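Long-range contact in KLLA0B12012p (Kluyveromyces lactis, PDB 6Y3P), which probably binds ATP through its C-terminal ATP-grasp domain, the part present here, and interacts with the mRNA decapping enzyme Dcp2: residues P23-L32 and D364-V375. Numbering follows the deposited sequence.
Sequences PLNRSFRKHL and DELFDDVVSICV. With SO4 (sulfate ion), chain B.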
ATOM      1  N   PRO A  23       3.849   3.132  22.223  1.00 62.19           N
ATOM      2  CA  PRO A  23       4.791   3.893  21.375  1.00 61.71           C
ATOM      3  C   PRO A  23       4.401   5.358  21.141  1.00 65.46           C
ATOM      4  O   PRO A  23       5.261   6.231  21.302  1.00 66.45           O
ATOM      5  CB  PRO A  23       4.786   3.109  20.055  1.00 62.12           C
ATOM      6  CG  PRO A  23       4.445   1.735  20.452  1.00 66.47           C
ATOM      7  CD  PRO A  23       3.457   1.868  21.557  1.00 62.81           C
ATOM      8  N   LEU A  24       3.117   5.628  20.784  1.00 59.19           N
ATOM      9  CA  LEU A  24       2.638   6.987  20.539  1.00 59.23           C
ATOM     10  C   LEU A  24       2.745   7.890  21.772  1.00 64.79           C
ATOM     11  O   LEU A  24       3.156   9.043  21.634  1.00 65.19           O
ATOM     12  CB  LEU A  24       1.205   6.997  19.985  1.00 59.00           C
ATOM     13  CG  LEU A  24       1.052   6.782  18.500  1.00 61.24           C
ATOM     14  CD1 LEU A  24      -0.354   6.370  18.171  1.00 60.41           C
ATOM     15  CD2 LEU A  24       1.466   8.021  17.725  1.00 62.54           C
ATOM     16  N   ASN A  25       2.430   7.351  22.976  1.00 61.59           N
ATOM     17  CA  ASN A  25       2.548   8.076  24.243  1.00 61.84           C
ATOM     18  C   ASN A  25       3.989   8.422  24.583  1.00 64.22           C
ATOM     19  O   ASN A  25       4.246   9.553  24.982  1.00 63.50           O
ATOM     20  CB  ASN A  25       1.888   7.327  25.383  1.00 64.53           C
ATOM     21  CG  ASN A  25       0.556   7.912  25.765  1.00 95.08           C
ATOM     22  OD1 ASN A  25       0.451   9.016  26.320  1.00 95.29           O
ATOM     23  ND2 ASN A  25      -0.495   7.182  25.470  1.00 86.69           N
ATOM     24  N   ARG A  26       4.933   7.469  24.393  1.00 61.37           N
ATOM     25  CA  ARG A  26       6.370   7.693  24.642  1.00 61.59           C
ATOM     26  C   ARG A  26       6.903   8.784  23.696  1.00 65.74           C
ATOM     27  O   ARG A  26       7.609   9.698  24.127  1.00 66.10           O
ATOM     28  CB  ARG A  26       7.173   6.396  24.478  1.00 57.98           C
ATOM     29  CG  ARG A  26       6.801   5.336  25.525  1.00 61.89           C
ATOM     30  CD  ARG A  26       7.737   4.131  25.479  1.00 60.63           C
ATOM     31  NE  ARG A  26       7.500   3.248  24.328  1.00 57.91           N
ATOM     32  CZ  ARG A  26       6.635   2.232  24.314  1.00 70.60           C
ATOM     33  NH1 ARG A  26       5.883   1.971  25.378  1.00 54.04           N
ATOM     34  NH2 ARG A  26       6.506   1.480  23.227  1.00 55.63           N
ATOM     35  N   SER A  27       6.488   8.709  22.430  1.00 60.59           N
ATOM     36  CA  SER A  27       6.847   9.645  21.387  1.00 59.50           C
ATOM     37  C   SER A  27       6.249  11.045  21.644  1.00 64.26           C
ATOM     38  O   SER A  27       6.958  12.036  21.465  1.00 63.34           O
ATOM     39  CB  SER A  27       6.421   9.093  20.039  1.00 60.98           C
ATOM     40  OG  SER A  27       7.089   9.824  19.036  1.00 73.91           O
ATOM     41  N   PHE A  28       4.964  11.132  22.080  1.00 61.48           N
ATOM     42  CA  PHE A  28       4.340  12.421  22.415  1.00 62.93           C
ATOM     43  C   PHE A  28       5.040  13.053  23.630  1.00 68.95           C
ATOM     44  O   PHE A  28       5.321  14.254  23.608  1.00 69.67           O
ATOM     45  CB  PHE A  28       2.811  12.303  22.655  1.00 64.99           C
ATOM     46  CG  PHE A  28       1.974  12.070  21.410  1.00 65.51           C
ATOM     47  CD1 PHE A  28       2.263  12.734  20.216  1.00 67.68           C
ATOM     48  CD2 PHE A  28       0.867  11.228  21.443  1.00 67.31           C
ATOM     49  CE1 PHE A  28       1.492  12.516  19.064  1.00 67.38           C
ATOM     50  CE2 PHE A  28       0.102  11.001  20.285  1.00 69.19           C
ATOM     51  CZ  PHE A  28       0.423  11.643  19.102  1.00 66.26           C
ATOM     52  N   ARG A  29       5.370  12.226  24.649  1.00 65.43           N
ATOM     53  CA  ARG A  29       6.076  12.615  25.876  1.00 66.52           C
ATOM     54  C   ARG A  29       7.459  13.200  25.569  1.00 71.56           C
ATOM     55  O   ARG A  29       7.811  14.275  26.077  1.00 73.19           O
ATOM     56  CB  ARG A  29       6.251  11.384  26.802  1.00 66.26           C
ATOM     57  CG  ARG A  29       5.503  11.454  28.135  1.00 82.99           C
ATOM     58  CD  ARG A  29       6.258  12.206  29.234  1.00 99.78           C
ATOM     59  NE  ARG A  29       7.343  11.417  29.831  1.00112.10           N
ATOM     60  CZ  ARG A  29       8.063  11.796  30.887  1.00126.84           C
ATOM     61  NH1 ARG A  29       7.816  12.956  31.487  1.00109.65           N
ATOM     62  NH2 ARG A  29       9.030  11.017  31.351  1.00117.51           N
ATOM     63  N   LYS A  30       8.236  12.485  24.734  1.00 66.26           N
ATOM     64  CA  LYS A  30       9.610  12.814  24.369  1.00 66.31           C
ATOM     65  C   LYS A  30       9.768  14.053  23.480  1.00 71.82           C
ATOM     66  O   LYS A  30      10.602  14.909  23.790  1.00 72.99           O
ATOM     67  CB  LYS A  30      10.272  11.594  23.720  1.00 67.78           C
ATOM     68  CG  LYS A  30      11.791  11.665  23.616  1.00 91.67           C
ATOM     69  CD  LYS A  30      12.363  10.601  22.678  1.00100.30           C
ATOM     70  CE  LYS A  30      12.666   9.300  23.379  1.00117.17           C
ATOM     71  NZ  LYS A  30      13.306   8.321  22.463  1.00129.35           N
ATOM     72  N   HIS A  31       9.001  14.149  22.379  1.00 67.82           N
ATOM     73  CA  HIS A  31       9.174  15.226  21.404  1.00 67.70           C
ATOM     74  C   HIS A  31       8.210  16.396  21.550  1.00 71.74           C
ATOM     75  O   HIS A  31       8.437  17.444  20.935  1.00 70.59           O
ATOM     76  CB  HIS A  31       9.145  14.672  19.969  1.00 67.26           C
ATOM     77  CG  HIS A  31      10.105  13.553  19.757  1.00 70.14           C
ATOM     78  ND1 HIS A  31      11.470  13.735  19.905  1.00 72.44           N
ATOM     79  CD2 HIS A  31       9.869  12.265  19.426  1.00 71.16           C
ATOM     80  CE1 HIS A  31      12.016  12.557  19.670  1.00 71.05           C
ATOM     81  NE2 HIS A  31      11.095  11.642  19.378  1.00 70.82           N
ATOM     82  N   LEU A  32       7.144  16.234  22.353  1.00 69.84           N
ATOM     83  CA  LEU A  32       6.198  17.325  22.640  1.00 69.94           C
ATOM     84  C   LEU A  32       5.899  17.310  24.160  1.00 75.44           C
ATOM     85  O   LEU A  32       4.751  17.091  24.567  1.00 75.72           O
ATOM     86  CB  LEU A  32       4.929  17.232  21.767  1.00 68.93           C
ATOM     87  CG  LEU A  32       5.070  17.712  20.325  1.00 72.78           C
ATOM     88  CD1 LEU A  32       5.029  16.569  19.375  1.00 71.94           C
ATOM     89  CD2 LEU A  32       3.955  18.597  19.939  1.00 76.85           C
ATOM     90  N   ASP A 364       8.501   1.392  17.280  1.00 50.13           N
ATOM     91  CA  ASP A 364       8.864   2.473  18.215  1.00 49.99           C
ATOM     92  C   ASP A 364       9.612   3.599  17.500  1.00 53.85           C
ATOM     93  O   ASP A 364       9.363   4.769  17.762  1.00 55.85           O
ATOM     94  CB  ASP A 364       9.752   1.934  19.341  1.00 52.54           C
ATOM     95  CG  ASP A 364       9.040   1.231  20.473  1.00 63.58           C
ATOM     96  OD1 ASP A 364       7.797   1.099  20.404  1.00 63.04           O
ATOM     97  OD2 ASP A 364       9.725   0.822  21.442  1.00 74.41           O
ATOM     98  N   GLU A 365      10.521   3.240  16.597  1.00 49.05           N
ATOM     99  CA  GLU A 365      11.324   4.188  15.841  1.00 48.61           C
ATOM    100  C   GLU A 365      10.466   4.857  14.773  1.00 52.42           C
ATOM    101  O   GLU A 365      10.723   6.009  14.426  1.00 53.60           O
ATOM    102  CB  GLU A 365      12.527   3.465  15.215  1.00 49.69           C
ATOM    103  CG  GLU A 365      13.470   4.402  14.481  1.00 61.75           C
ATOM    104  CD  GLU A 365      14.596   3.767  13.696  1.00 72.06           C
ATOM    105  OE1 GLU A 365      15.085   2.692  14.111  1.00 59.82           O
ATOM    106  OE2 GLU A 365      15.022   4.381  12.692  1.00 69.92           O
ATOM    107  N   LEU A 366       9.439   4.143  14.266  1.00 47.14           N
ATOM    108  CA  LEU A 366       8.540   4.690  13.264  1.00 45.67           C
ATOM    109  C   LEU A 366       7.750   5.859  13.849  1.00 50.97           C
ATOM    110  O   LEU A 366       7.748   6.942  13.251  1.00 51.31           O
ATOM    111  CB  LEU A 366       7.595   3.606  12.689  1.00 44.17           C
ATOM    112  CG  LEU A 366       6.290   4.073  11.974  1.00 46.99           C
ATOM    113  CD1 LEU A 366       6.570   4.865  10.704  1.00 45.14           C
ATOM    114  CD2 LEU A 366       5.384   2.909  11.688  1.00 51.25           C
ATOM    115  N   PHE A 367       7.082   5.636  15.007  1.00 48.11           N
ATOM    116  CA  PHE A 367       6.237   6.642  15.662  1.00 48.40           C
ATOM    117  C   PHE A 367       7.063   7.746  16.285  1.00 53.30           C
ATOM    118  O   PHE A 367       6.598   8.870  16.310  1.00 54.69           O
ATOM    119  CB  PHE A 367       5.222   6.017  16.625  1.00 50.12           C
ATOM    120  CG  PHE A 367       4.188   5.257  15.832  1.00 51.49           C
ATOM    121  CD1 PHE A 367       3.173   5.928  15.156  1.00 54.48           C
ATOM    122  CD2 PHE A 367       4.287   3.878  15.670  1.00 55.05           C
ATOM    123  CE1 PHE A 367       2.257   5.229  14.364  1.00 55.46           C
ATOM    124  CE2 PHE A 367       3.378   3.180  14.862  1.00 56.88           C
ATOM    125  CZ  PHE A 367       2.352   3.856  14.241  1.00 54.60           C
ATOM    126  N   ASP A 368       8.329   7.472  16.626  1.00 51.11           N
ATOM    127  CA  ASP A 368       9.276   8.473  17.093  1.00 52.31           C
ATOM    128  C   ASP A 368       9.538   9.505  15.971  1.00 57.75           C
ATOM    129  O   ASP A 368       9.456  10.703  16.212  1.00 57.56           O
ATOM    130  CB  ASP A 368      10.586   7.796  17.515  1.00 55.31           C
ATOM    131  CG  ASP A 368      11.407   8.692  18.408  1.00 76.12           C
ATOM    132  OD1 ASP A 368      11.027   8.853  19.601  1.00 81.67           O
ATOM    133  OD2 ASP A 368      12.354   9.336  17.892  1.00 77.88           O
ATOM    134  N   ASP A 369       9.777   9.020  14.731  1.00 55.18           N
ATOM    135  CA  ASP A 369      10.035   9.835  13.550  1.00 54.79           C
ATOM    136  C   ASP A 369       8.829  10.621  13.116  1.00 59.15           C
ATOM    137  O   ASP A 369       8.972  11.794  12.775  1.00 59.06           O
ATOM    138  CB  ASP A 369      10.543   8.965  12.402  1.00 56.82           C
ATOM    139  CG  ASP A 369      11.895   8.303  12.655  1.00 71.38           C
ATOM    140  OD1 ASP A 369      12.677   8.837  13.480  1.00 73.82           O
ATOM    141  OD2 ASP A 369      12.174   7.252  12.020  1.00 76.57           O
ATOM    142  N   VAL A 370       7.633   9.991  13.155  1.00 54.67           N
ATOM    143  CA  VAL A 370       6.372  10.615  12.758  1.00 53.25           C
ATOM    144  C   VAL A 370       6.092  11.808  13.661  1.00 55.97           C
ATOM    145  O   VAL A 370       5.844  12.903  13.167  1.00 55.47           O
ATOM    146  CB  VAL A 370       5.195   9.591  12.728  1.00 56.83           C
ATOM    147  CG1 VAL A 370       3.842  10.297  12.620  1.00 56.31           C
ATOM    148  CG2 VAL A 370       5.371   8.595  11.583  1.00 55.88           C
ATOM    149  N   VAL A 371       6.204  11.606  14.974  1.00 51.80           N
ATOM    150  CA  VAL A 371       5.981  12.660  15.959  1.00 51.74           C
ATOM    151  C   VAL A 371       7.075  13.754  15.902  1.00 56.92           C
ATOM    152  O   VAL A 371       6.729  14.929  15.832  1.00 58.78           O
ATOM    153  CB  VAL A 371       5.778  12.061  17.372  1.00 55.22           C
ATOM    154  CG1 VAL A 371       5.720  13.142  18.441  1.00 55.39           C
ATOM    155  CG2 VAL A 371       4.521  11.184  17.416  1.00 54.46           C
ATOM    156  N   SER A 372       8.366  13.375  15.872  1.00 52.82           N
ATOM    157  CA  SER A 372       9.472  14.338  15.866  1.00 53.47           C
ATOM    158  C   SER A 372       9.648  15.146  14.571  1.00 56.55           C
ATOM    159  O   SER A 372      10.285  16.211  14.618  1.00 55.34           O
ATOM    160  CB  SER A 372      10.785  13.646  16.219  1.00 56.95           C
ATOM    161  OG  SER A 372      11.153  12.673  15.251  1.00 60.32           O
ATOM    162  N   ILE A 373       9.127  14.636  13.416  1.00 51.71           N
ATOM    163  CA  ILE A 373       9.321  15.279  12.103  1.00 50.02           C
ATOM    164  C   ILE A 373       8.030  15.867  11.519  1.00 52.67           C
ATOM    165  O   ILE A 373       8.058  16.948  10.920  1.00 52.39           O
ATOM    166  CB  ILE A 373      10.030  14.277  11.126  1.00 52.05           C
ATOM    167  CG1 ILE A 373      11.454  13.950  11.646  1.00 52.25           C
ATOM    168  CG2 ILE A 373      10.061  14.790   9.652  1.00 51.93           C
ATOM    169  CD1 ILE A 373      12.090  12.721  11.092  1.00 63.80           C
ATOM    170  N   CYS A 374       6.918  15.152  11.664  1.00 48.79           N
ATOM    171  CA  CYS A 374       5.631  15.570  11.099  1.00 48.01           C
ATOM    172  C   CYS A 374       4.720  16.294  12.103  1.00 52.64           C
ATOM    173  O   CYS A 374       4.079  17.292  11.742  1.00 51.75           O
ATOM    174  CB  CYS A 374       4.925  14.373  10.464  1.00 47.29           C
ATOM    175  SG  CYS A 374       5.942  13.436   9.284  1.00 50.02           S
ATOM    176  N   VAL A 375       4.636  15.768  13.355  1.00 48.62           N
ATOM    177  CA  VAL A 375       3.743  16.314  14.374  1.00 47.20           C
ATOM    178  C   VAL A 375       4.307  17.596  14.974  1.00 51.29           C
ATOM    179  O   VAL A 375       3.551  18.539  15.109  1.00 51.54           O
ATOM    180  CB  VAL A 375       3.333  15.257  15.448  1.00 49.40           C
ATOM    181  CG1 VAL A 375       2.450  15.868  16.558  1.00 49.45           C
ATOM    182  CG2 VAL A 375       2.633  14.067  14.793  1.00 47.46           C
TER
HETATM  183  S   SO4 B 801       4.166  -1.023  24.779  1.00 90.13           S
HETATM  184  O1  SO4 B 801       4.274  -0.996  23.313  1.00 90.98           O
HETATM  185  O2  SO4 B 801       5.479  -0.785  25.370  1.00 91.02           O
HETATM  186  O3  SO4 B 801       3.663  -2.318  25.222  1.00 89.53           O
HETATM  187  O4  SO4 B 801       3.244   0.001  25.243  1.00 91.92           O
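H31 and D368 meet across two helices of this ATP-grasp domain: helix 21-31, which packs on the parallel sheet through strands 8-12 and 48-52, and helix 357-375, which also touches the antiparallel sheet of strands 215-224 and 228-239. The two segments run in roughly the same direction, 39° apart, with axes 8.7 Å from each other at closest. Followed outward, H31 first sets CB against V371 CG1. With its CG beside the backbone N (chi1 -53°), the ring lies flat on S372 CB, 3.5 Å from the ring centroid, a CH-pi contact; CG, ND1 and CE1 all lie near that carbon. CD2 sits by D368 O and OD1, CE1 by OD2. At the ring edge H31 NE2 gives weak hydrogen bonds to both oxygens of the steeply inclined D368 carboxylate, 2.8 Å to OD1 and slightly longer to OD2. K30 NZ adds a long salt bridge to D368 OD1. Deeper in, V371 CG2 packs against F28 CE1 at 3.7 Å and CG1 against L32 CD1, while L24 CD2 approaches F367 CD1. At the other end R26 NH2 makes a salt bridge to D364 OD1 at 3.1 Å, the oxygen in the guanidinium plane, the nitrogen clear of the carboxylate plane on its syn side; R26 NH1 also binds the sulfate, probably a crystallisation ion. Between these polar ends S27 OG donates to F367 O at 2.9 Å, from the face of that carbonyl opposite V371 N.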